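Side-chain contacts in acid phosphatase (Bacillus anthracis, PDB 2I33), which probably hydrolyses phosphate monoesters at acidic pH, as a class C acid phosphatase of the HAD superfamily with a magnesium ion in its active site: residues A[65-68]-A[72-75]; A[90-95]-A[128-133]; A[117-122]-A[170-175]. All coordinates share one frame; numbering follows the deposited sequence.

Interaction 1. Residues A[65-68]-A[72-75]; sequences DLDE and DNSP. With MG (magnesium ion), chain C.
Asn-73 reaches back to Asp-67 and Glu-68 and is gripped by three hydrogen bonds to the turn. The amide nitrogen Asn-73 ND2 gives one to Glu-68 OE1 (3.1 Å), in the amide plane and nearly straight at 171°. Asn-73 ND2 also donates to Asp-67 OD1 (2.8 Å), in a more bent bond (144°) that arrives from above the carboxylate plane. The backbone N of Asn-73 adds a third across the contact, donating to the syn lone pair of Glu-68 OE2 at 2.7 Å. Glu-68 can meet both the amide and the main chain because its side chain bends at chi2 (47°), bringing both oxygens to Asn-73; Tyr-219 OH also bonds to OE1.

Within 72-75, Asp-72 OD1 accepts from Ser-74 N (2.8 Å), closing an Asx turn, and from Ser-74 OG.

Metal coordination occupies the other end. Asp-65 OD2 and the main-chain O of Asp-67 each bind magnesium at 2.1 Å, and three waters and Asp-180 fill the remaining positions. This follows the HAD signature, in which two aspartates follow the first core strand.

Asp-67 meets the ion through its main-chain O, while its carboxylate is turned to Asn-73 and Arg-126. Held by the Asn-73 bond and by a salt bridge to Arg-126, that carboxylate is restrained in rotation. As in other HAD phosphatases, Asp-65 is probably the nucleophile and Asp-67 the general acid-base.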
loop_
_atom_site.group_PDB
_atom_site.type_symbol
_atom_site.label_atom_id
_atom_site.label_comp_id
_atom_site.label_asym_id
_atom_site.label_seq_id
_atom_site.Cartn_x
_atom_site.Cartn_y
_atom_site.Cartn_z
ATOM N N ASP A 65 -2.958 -14.881 3.975
ATOM C CA ASP A 65 -4.058 -14.839 3.075
ATOM C C ASP A 65 -3.529 -15.229 1.684
ATOM O O ASP A 65 -2.324 -15.203 1.459
ATOM C CB ASP A 65 -4.564 -13.391 3.092
ATOM C CG ASP A 65 -5.593 -13.131 2.106
ATOM O OD1 ASP A 65 -6.589 -13.884 2.071
ATOM O OD2 ASP A 65 -5.360 -12.160 1.326
ATOM N N LEU A 66 -4.433 -15.543 0.746
ATOM C CA LEU A 66 -4.007 -15.885 -0.608
ATOM C C LEU A 66 -4.225 -14.739 -1.554
ATOM O O LEU A 66 -3.278 -14.197 -2.069
ATOM C CB LEU A 66 -4.675 -17.139 -1.146
ATOM C CG LEU A 66 -4.137 -18.448 -0.532
ATOM C CD1 LEU A 66 -4.900 -19.613 -1.012
ATOM C CD2 LEU A 66 -2.662 -18.631 -0.888
ATOM N N ASP A 67 -5.475 -14.365 -1.763
ATOM C CA ASP A 67 -5.799 -13.415 -2.829
ATOM C C ASP A 67 -5.315 -12.028 -2.424
ATOM O O ASP A 67 -5.682 -11.477 -1.388
ATOM C CB ASP A 67 -7.294 -13.440 -3.145
ATOM C CG ASP A 67 -7.748 -14.804 -3.642
ATOM O OD1 ASP A 67 -7.072 -15.356 -4.519
ATOM O OD2 ASP A 67 -8.755 -15.353 -3.108
ATOM N N GLU A 68 -4.505 -11.462 -3.293
ATOM C CA GLU A 68 -3.897 -10.151 -3.071
ATOM C C GLU A 68 -2.864 -10.140 -1.922
ATOM O O GLU A 68 -2.449 -9.070 -1.462
ATOM C CB GLU A 68 -4.937 -9.062 -2.940
ATOM C CG GLU A 68 -5.508 -8.604 -4.297
ATOM C CD GLU A 68 -5.927 -9.708 -5.240
ATOM O OE1 GLU A 68 -7.028 -10.274 -5.064
ATOM O OE2 GLU A 68 -5.143 -9.964 -6.193
ATOM N N ASP A 72 -2.140 -13.048 -7.301
ATOM C CA ASP A 72 -2.579 -11.829 -7.944
ATOM C C ASP A 72 -3.827 -12.082 -8.797
ATOM O O ASP A 72 -3.754 -12.715 -9.842
ATOM C CB ASP A 72 -1.451 -11.314 -8.810
ATOM C CG ASP A 72 -1.753 -9.991 -9.451
ATOM O OD1 ASP A 72 -2.922 -9.539 -9.432
ATOM O OD2 ASP A 72 -0.786 -9.408 -9.982
ATOM N N ASN A 73 -4.967 -11.566 -8.342
ATOM C CA ASN A 73 -6.227 -11.727 -9.087
ATOM C C ASN A 73 -6.612 -10.502 -9.845
ATOM O O ASN A 73 -7.758 -10.374 -10.336
ATOM C CB ASN A 73 -7.333 -12.095 -8.125
ATOM C CG ASN A 73 -7.001 -13.299 -7.379
ATOM O OD1 ASN A 73 -7.003 -14.404 -7.924
ATOM N ND2 ASN A 73 -6.674 -13.115 -6.127
ATOM N N SER A 74 -5.681 -9.578 -10.007
ATOM C CA SER A 74 -6.053 -8.358 -10.670
ATOM C C SER A 74 -6.567 -8.584 -12.112
ATOM O O SER A 74 -7.397 -7.788 -12.555
ATOM C CB SER A 74 -4.939 -7.315 -10.584
ATOM O OG SER A 74 -3.822 -7.762 -11.275
ATOM N N PRO A 75 -6.124 -9.645 -12.849
ATOM C CA PRO A 75 -6.753 -9.836 -14.180
ATOM C C PRO A 75 -8.264 -9.998 -14.125
ATOM O O PRO A 75 -8.961 -9.653 -15.079
ATOM C CB PRO A 75 -6.118 -11.113 -14.699
ATOM C CG PRO A 75 -4.757 -11.142 -13.986
ATOM C CD PRO A 75 -5.039 -10.630 -12.628
HETATM MG MG MG C . -6.864 -11.083 0.360
HETATM O O HOH W 1 -8.318 -12.698 0.031
HETATM O O HOH W 2 -7.756 -10.830 2.267
HETATM O O HOH W 3 -7.985 -9.919 -0.517
#

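Interaction 2. Residues A[90-95]-A[128-133]; sequences KWDDWI and TNQLDA
Gln-130 stretches across to Asp-92 and Ile-95, joining two parts of the HAD fold: helix 131-141, the crossover helix of a beta-alpha-beta unit between strands 119-125 and 151-154, and helix 91-97, in the long insertion that follows the first core strand. With chi2 at 173° the glutamine chain is extended beyond CG and carries its amide to Asp-92 in the first turn of helix 91-97. It runs at about a right angle to both partners.

Against Ile-95 the approach is apolar. The CG2 branch of Ile-95, anti to the backbone N, sits 3.9 Å from Gln-130 CB and continues along the aliphatic part of that side chain; the same methyl lies 3.9 Å from Ala-133 CB. Ile-95 CG1, the other branch, lies 3.6 Å above the plane of the Trp-91 ring one turn earlier, toward its rim.

Against Asp-92 the flat groups are almost perpendicular, with carboxylate and amide planes 80° apart and Gln-130 NE2 at 2.8 Å from Asp-92 OD1. The clear partners of both ends are on Lys-127: its NZ forms a salt bridge with Asp-92 OD2, and its backbone N donates to Gln-130 OE1. Lys-127 thus holds both side chains, one by its ammonium group and one by its backbone N.

Water extends the join on the tryptophan side. One molecule lies in the plane of the Trp-91 indole at its edge, accepting from NE1 at 2.7 Å and donating to Gln-130 OE1, also at 2.7 Å.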
loop_
_atom_site.group_PDB
_atom_site.type_symbol
_atom_site.label_atom_id
_atom_site.label_comp_id
_atom_site.label_asym_id
_atom_site.label_seq_id
_atom_site.Cartn_x
_atom_site.Cartn_y
_atom_site.Cartn_z
ATOM N N LYS A 90 -17.996 -14.117 -13.100
ATOM C CA LYS A 90 -16.890 -14.933 -13.635
ATOM C C LYS A 90 -15.705 -15.094 -12.668
ATOM O O LYS A 90 -14.601 -15.463 -13.057
ATOM C CB LYS A 90 -16.505 -14.420 -15.036
ATOM C CG LYS A 90 -17.609 -14.672 -16.032
ATOM C CD LYS A 90 -17.223 -14.394 -17.464
ATOM C CE LYS A 90 -18.313 -14.910 -18.400
ATOM N NZ LYS A 90 -18.099 -14.665 -19.866
ATOM N N TRP A 91 -15.933 -14.884 -11.367
ATOM C CA TRP A 91 -14.885 -15.122 -10.399
ATOM C C TRP A 91 -14.543 -16.609 -10.335
ATOM O O TRP A 91 -13.368 -16.993 -10.354
ATOM C CB TRP A 91 -15.302 -14.606 -9.030
ATOM C CG TRP A 91 -14.323 -14.906 -7.975
ATOM C CD1 TRP A 91 -14.461 -15.800 -6.968
ATOM C CD2 TRP A 91 -13.055 -14.286 -7.801
ATOM N NE1 TRP A 91 -13.323 -15.798 -6.177
ATOM C CE2 TRP A 91 -12.445 -14.876 -6.670
ATOM C CE3 TRP A 91 -12.357 -13.307 -8.497
ATOM C CZ2 TRP A 91 -11.170 -14.497 -6.225
ATOM C CZ3 TRP A 91 -11.125 -12.931 -8.053
ATOM C CH2 TRP A 91 -10.532 -13.524 -6.930
ATOM N N ASP A 92 -15.552 -17.462 -10.270
ATOM C CA ASP A 92 -15.284 -18.901 -10.230
ATOM C C ASP A 92 -14.579 -19.367 -11.493
ATOM O O ASP A 92 -13.686 -20.236 -11.419
ATOM C CB ASP A 92 -16.566 -19.682 -10.030
ATOM C CG ASP A 92 -17.112 -19.530 -8.615
ATOM O OD1 ASP A 92 -16.417 -18.867 -7.798
ATOM O OD2 ASP A 92 -18.217 -20.091 -8.367
ATOM N N ASP A 93 -14.971 -18.808 -12.636
ATOM C CA ASP A 93 -14.291 -19.106 -13.907
ATOM C C ASP A 93 -12.795 -18.782 -13.782
ATOM O O ASP A 93 -11.930 -19.584 -14.143
ATOM C CB ASP A 93 -14.899 -18.314 -15.070
ATOM C CG ASP A 93 -16.266 -18.839 -15.524
ATOM O OD1 ASP A 93 -16.762 -19.873 -15.016
ATOM O OD2 ASP A 93 -16.817 -18.229 -16.468
ATOM N N TRP A 94 -12.517 -17.604 -13.256
ATOM C CA TRP A 94 -11.147 -17.171 -13.003
ATOM C C TRP A 94 -10.410 -18.130 -12.063
ATOM O O TRP A 94 -9.293 -18.593 -12.361
ATOM C CB TRP A 94 -11.180 -15.774 -12.407
ATOM C CG TRP A 94 -9.882 -15.343 -11.833
ATOM C CD1 TRP A 94 -9.604 -15.135 -10.527
ATOM C CD2 TRP A 94 -8.656 -15.138 -12.540
ATOM N NE1 TRP A 94 -8.280 -14.771 -10.360
ATOM C CE2 TRP A 94 -7.666 -14.801 -11.578
ATOM C CE3 TRP A 94 -8.279 -15.235 -13.871
ATOM C CZ2 TRP A 94 -6.347 -14.505 -11.939
ATOM C CZ3 TRP A 94 -6.970 -14.959 -14.210
ATOM C CH2 TRP A 94 -6.025 -14.611 -13.256
ATOM N N ILE A 95 -11.008 -18.431 -10.926
ATOM C CA ILE A 95 -10.365 -19.365 -9.981
ATOM C C ILE A 95 -10.057 -20.706 -10.643
ATOM O O ILE A 95 -8.961 -21.265 -10.451
ATOM C CB ILE A 95 -11.254 -19.564 -8.761
ATOM C CG1 ILE A 95 -11.323 -18.259 -7.961
ATOM C CG2 ILE A 95 -10.744 -20.750 -7.912
ATOM C CD1 ILE A 95 -10.071 -17.831 -7.259
ATOM N N THR A 128 -14.213 -23.722 0.061
ATOM C CA THR A 128 -13.639 -25.056 0.171
ATOM C C THR A 128 -13.761 -25.883 -1.125
ATOM O O THR A 128 -12.900 -26.724 -1.404
ATOM C CB THR A 128 -14.265 -25.803 1.343
ATOM O OG1 THR A 128 -15.686 -25.609 1.304
ATOM C CG2 THR A 128 -13.707 -25.263 2.637
ATOM N N ASN A 129 -14.786 -25.619 -1.937
ATOM C CA ASN A 129 -14.940 -26.338 -3.215
ATOM C C ASN A 129 -14.022 -25.823 -4.327
ATOM O O ASN A 129 -14.025 -26.332 -5.449
ATOM C CB ASN A 129 -16.409 -26.393 -3.669
ATOM C CG ASN A 129 -16.968 -25.030 -4.077
ATOM O OD1 ASN A 129 -16.237 -24.063 -4.249
ATOM N ND2 ASN A 129 -18.287 -24.960 -4.230
ATOM N N GLN A 130 -13.207 -24.831 -3.986
ATOM C CA GLN A 130 -12.183 -24.319 -4.880
ATOM C C GLN A 130 -10.813 -24.798 -4.434
ATOM O O GLN A 130 -9.817 -24.317 -4.915
ATOM C CB GLN A 130 -12.257 -22.791 -4.911
ATOM C CG GLN A 130 -13.569 -22.326 -5.479
ATOM C CD GLN A 130 -13.793 -20.845 -5.384
ATOM O OE1 GLN A 130 -13.471 -20.211 -4.388
ATOM N NE2 GLN A 130 -14.395 -20.281 -6.435
ATOM N N LEU A 131 -10.762 -25.770 -3.535
ATOM C CA LEU A 131 -9.470 -26.268 -3.076
ATOM C C LEU A 131 -8.621 -26.843 -4.204
ATOM O O LEU A 131 -7.438 -26.515 -4.310
ATOM C CB LEU A 131 -9.624 -27.298 -1.963
ATOM C CG LEU A 131 -8.333 -27.908 -1.390
ATOM C CD1 LEU A 131 -7.542 -26.898 -0.564
ATOM C CD2 LEU A 131 -8.692 -29.081 -0.542
ATOM N N ASP A 132 -9.213 -27.673 -5.049
ATOM C CA ASP A 132 -8.449 -28.311 -6.121
ATOM C C ASP A 132 -7.830 -27.275 -7.041
ATOM O O ASP A 132 -6.640 -27.345 -7.334
ATOM C CB ASP A 132 -9.315 -29.321 -6.892
ATOM C CG ASP A 132 -9.571 -30.587 -6.095
ATOM O OD1 ASP A 132 -8.931 -30.776 -5.029
ATOM O OD2 ASP A 132 -10.389 -31.420 -6.546
ATOM N N ALA A 133 -8.624 -26.274 -7.417
ATOM C CA ALA A 133 -8.161 -25.210 -8.285
ATOM C C ALA A 133 -7.090 -24.387 -7.576
ATOM O O ALA A 133 -6.124 -23.910 -8.178
ATOM C CB ALA A 133 -9.314 -24.317 -8.654
HETATM O O HOH W 4 -13.530 -17.565 -4.105
HETATM O O HOH W 5 -14.406 -22.008 -8.853
HETATM O O HOH W 6 -7.044 -21.094 -8.502
#

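Interaction 3. Residues A[117-122]-A[170-175]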
loop_
_atom_site.group_PDB
_atom_site.type_symbol
_atom_site.label_atom_id
_atom_site.label_comp_id
_atom_site.label_asym_id
_atom_site.label_seq_id
_atom_site.Cartn_x
_atom_site.Cartn_y
_atom_site.Cartn_z
ATOM N N GLY A 117 12.105 -24.674 8.473
ATOM C CA GLY A 117 11.290 -25.661 9.132
ATOM C C GLY A 117 9.992 -25.126 9.706
ATOM O O GLY A 117 9.362 -25.794 10.546
ATOM N N VAL A 118 9.599 -23.943 9.254
ATOM C CA VAL A 118 8.414 -23.264 9.747
ATOM C C VAL A 118 7.233 -23.674 8.866
ATOM O O VAL A 118 7.283 -23.571 7.629
ATOM C CB VAL A 118 8.610 -21.729 9.741
ATOM C CG1 VAL A 118 7.306 -20.982 10.063
ATOM C CG2 VAL A 118 9.729 -21.316 10.701
ATOM N N ASP A 119 6.159 -24.089 9.510
ATOM C CA ASP A 119 4.942 -24.421 8.805
ATOM C C ASP A 119 4.222 -23.183 8.274
ATOM O O ASP A 119 4.188 -22.133 8.909
ATOM C CB ASP A 119 3.983 -25.227 9.695
ATOM C CG ASP A 119 4.380 -26.696 9.816
ATOM O OD1 ASP A 119 4.928 -27.231 8.820
ATOM O OD2 ASP A 119 4.113 -27.312 10.889
ATOM N N ILE A 120 3.645 -23.340 7.092
ATOM C CA ILE A 120 2.892 -22.281 6.437
ATOM C C ILE A 120 1.435 -22.683 6.375
ATOM O O ILE A 120 1.106 -23.800 5.966
ATOM C CB ILE A 120 3.412 -22.098 5.005
ATOM C CG1 ILE A 120 4.895 -21.691 5.066
ATOM C CG2 ILE A 120 2.560 -21.107 4.225
ATOM C CD1 ILE A 120 5.620 -21.901 3.768
ATOM N N TYR A 121 0.549 -21.767 6.771
ATOM C CA TYR A 121 -0.888 -21.951 6.591
ATOM C C TYR A 121 -1.442 -20.853 5.745
ATOM O O TYR A 121 -1.257 -19.683 6.037
ATOM C CB TYR A 121 -1.611 -22.031 7.911
ATOM C CG TYR A 121 -1.123 -23.278 8.567
ATOM C CD1 TYR A 121 -1.664 -24.506 8.231
ATOM C CD2 TYR A 121 -0.035 -23.250 9.431
ATOM C CE1 TYR A 121 -1.160 -25.676 8.780
ATOM C CE2 TYR A 121 0.466 -24.382 9.977
ATOM C CZ TYR A 121 -0.090 -25.596 9.660
ATOM O OH TYR A 121 0.436 -26.731 10.238
ATOM N N TYR A 122 -2.052 -21.263 4.647
ATOM C CA TYR A 122 -2.730 -20.336 3.753
ATOM C C TYR A 122 -4.191 -20.311 4.181
ATOM O O TYR A 122 -4.947 -21.214 3.858
ATOM C CB TYR A 122 -2.631 -20.780 2.298
ATOM C CG TYR A 122 -1.220 -21.029 1.815
ATOM C CD1 TYR A 122 -0.410 -19.994 1.438
ATOM C CD2 TYR A 122 -0.699 -22.326 1.743
ATOM C CE1 TYR A 122 0.865 -20.206 0.982
ATOM C CE2 TYR A 122 0.578 -22.544 1.307
ATOM C CZ TYR A 122 1.357 -21.482 0.920
ATOM O OH TYR A 122 2.636 -21.692 0.468
ATOM N N GLN A 170 -3.651 -23.715 17.844
ATOM C CA GLN A 170 -3.710 -24.874 18.724
ATOM C C GLN A 170 -2.398 -25.658 18.682
ATOM O O GLN A 170 -1.946 -26.145 19.688
ATOM C CB GLN A 170 -4.843 -25.829 18.347
ATOM C CG GLN A 170 -6.244 -25.238 18.463
ATOM C CD GLN A 170 -7.329 -26.288 18.286
ATOM O OE1 GLN A 170 -7.072 -27.512 18.430
ATOM N NE2 GLN A 170 -8.559 -25.817 17.967
ATOM N N THR A 171 -1.785 -25.748 17.502
ATOM C CA THR A 171 -0.630 -26.619 17.302
ATOM C C THR A 171 0.640 -25.837 17.036
ATOM O O THR A 171 1.746 -26.366 17.129
ATOM C CB THR A 171 -0.914 -27.545 16.130
ATOM O OG1 THR A 171 -1.439 -26.784 15.039
ATOM C CG2 THR A 171 -1.933 -28.635 16.569
ATOM N N HIS A 172 0.467 -24.576 16.688
ATOM C CA HIS A 172 1.581 -23.757 16.296
ATOM C C HIS A 172 1.529 -22.449 17.029
ATOM O O HIS A 172 0.469 -21.984 17.439
ATOM C CB HIS A 172 1.529 -23.516 14.792
ATOM C CG HIS A 172 1.710 -24.758 13.987
ATOM N ND1 HIS A 172 0.727 -25.724 13.866
ATOM C CD2 HIS A 172 2.774 -25.215 13.286
ATOM C CE1 HIS A 172 1.185 -26.728 13.135
ATOM N NE2 HIS A 172 2.419 -26.433 12.757
ATOM N N ASP A 173 2.692 -21.839 17.199
ATOM C CA ASP A 173 2.735 -20.464 17.633
ATOM C C ASP A 173 2.862 -19.660 16.378
ATOM O O ASP A 173 3.873 -19.714 15.700
ATOM C CB ASP A 173 3.912 -20.199 18.544
ATOM C CG ASP A 173 3.686 -20.710 19.941
ATOM O OD1 ASP A 173 2.514 -20.860 20.375
ATOM O OD2 ASP A 173 4.693 -20.996 20.612
ATOM N N ILE A 174 1.805 -18.945 16.029
ATOM C CA ILE A 174 1.803 -18.222 14.781
ATOM C C ILE A 174 2.611 -16.992 15.028
ATOM O O ILE A 174 2.226 -16.153 15.826
ATOM C CB ILE A 174 0.405 -17.837 14.316
ATOM C CG1 ILE A 174 -0.467 -19.103 14.210
ATOM C CG2 ILE A 174 0.504 -17.093 12.985
ATOM C CD1 ILE A 174 -1.964 -18.798 14.017
ATOM N N VAL A 175 3.747 -16.877 14.365
ATOM C CA VAL A 175 4.607 -15.758 14.678
ATOM C C VAL A 175 4.368 -14.544 13.793
ATOM O O VAL A 175 4.819 -13.439 14.129
ATOM C CB VAL A 175 6.087 -16.157 14.647
ATOM C CG1 VAL A 175 6.384 -17.210 15.703
ATOM C CG2 VAL A 175 6.488 -16.653 13.271
#
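The His-172 ring receives the edge of Tyr-121 on one face and polar groups at its rim. Tyr-121 CE2 stands 3.9 Å above the imidazole plane, over its centre; the ring centroids are 5.1 Å apart and the planes meet at 68°, a T-shaped (edge-to-face) pair. Tyr-121 OH lies 3.0 Å from His-172 CE1. The phenol is also stacked with His-150. Around the imidazole edge, Asp-119 OD2 and Thr-171 OG1 both lie in the ring plane, beside NE2 and ND1 respectively.

His-172 CG lies beside the backbone N (chi1 -65°), with the ring turned so that NE2 faces Asp-119. The hydrogen bond from His-172 NE2 to Asp-119 OD2 is 2.7 Å long with an angle of 155°, and it uses the anti lone pair of the carboxylate. Thr-171 OG1 and His-172 ND1 share a second bond of 2.7 Å.

Strand 59-64 runs between strands 119-125 and 172-179 in the parallel core sheet, so these side chains meet across an intervening strand, where His-172 packs on Lys-59 and Ala-61. This is the start of the strands, the opposite end from the metal site.

With both nitrogens engaged, imidazole rotation is restrained, and Asp-119 probably favours a proton on NE2. The carboxylate would tend to stabilise a cationic imidazole, an effect probably tempered by Lys-59, whose NZ forms a salt bridge with the same Asp-119 OD2.

How the interactions relate
From the N terminus, interaction 1 comes first, closing a tight loop just after strand 59-64 and joining the metal-binding turn to the start of helix 74-83. Interaction 2 opens later, bringing helix 91-97 onto helix 131-141. Interaction 3 begins inside that loop, at strand 119-125, and closes beyond it at strand 172-179, so the two cross, without touching. Interaction 1 touches both others: Asn-73 OD1 probably takes a hydrogen bond from Trp-94 NE1, and Leu-66 packs on Tyr-122. Interactions 1 and 2 tie the metal-binding end to the inserted helices, and interaction 3 joins the strands flanking 59-64 at the far end.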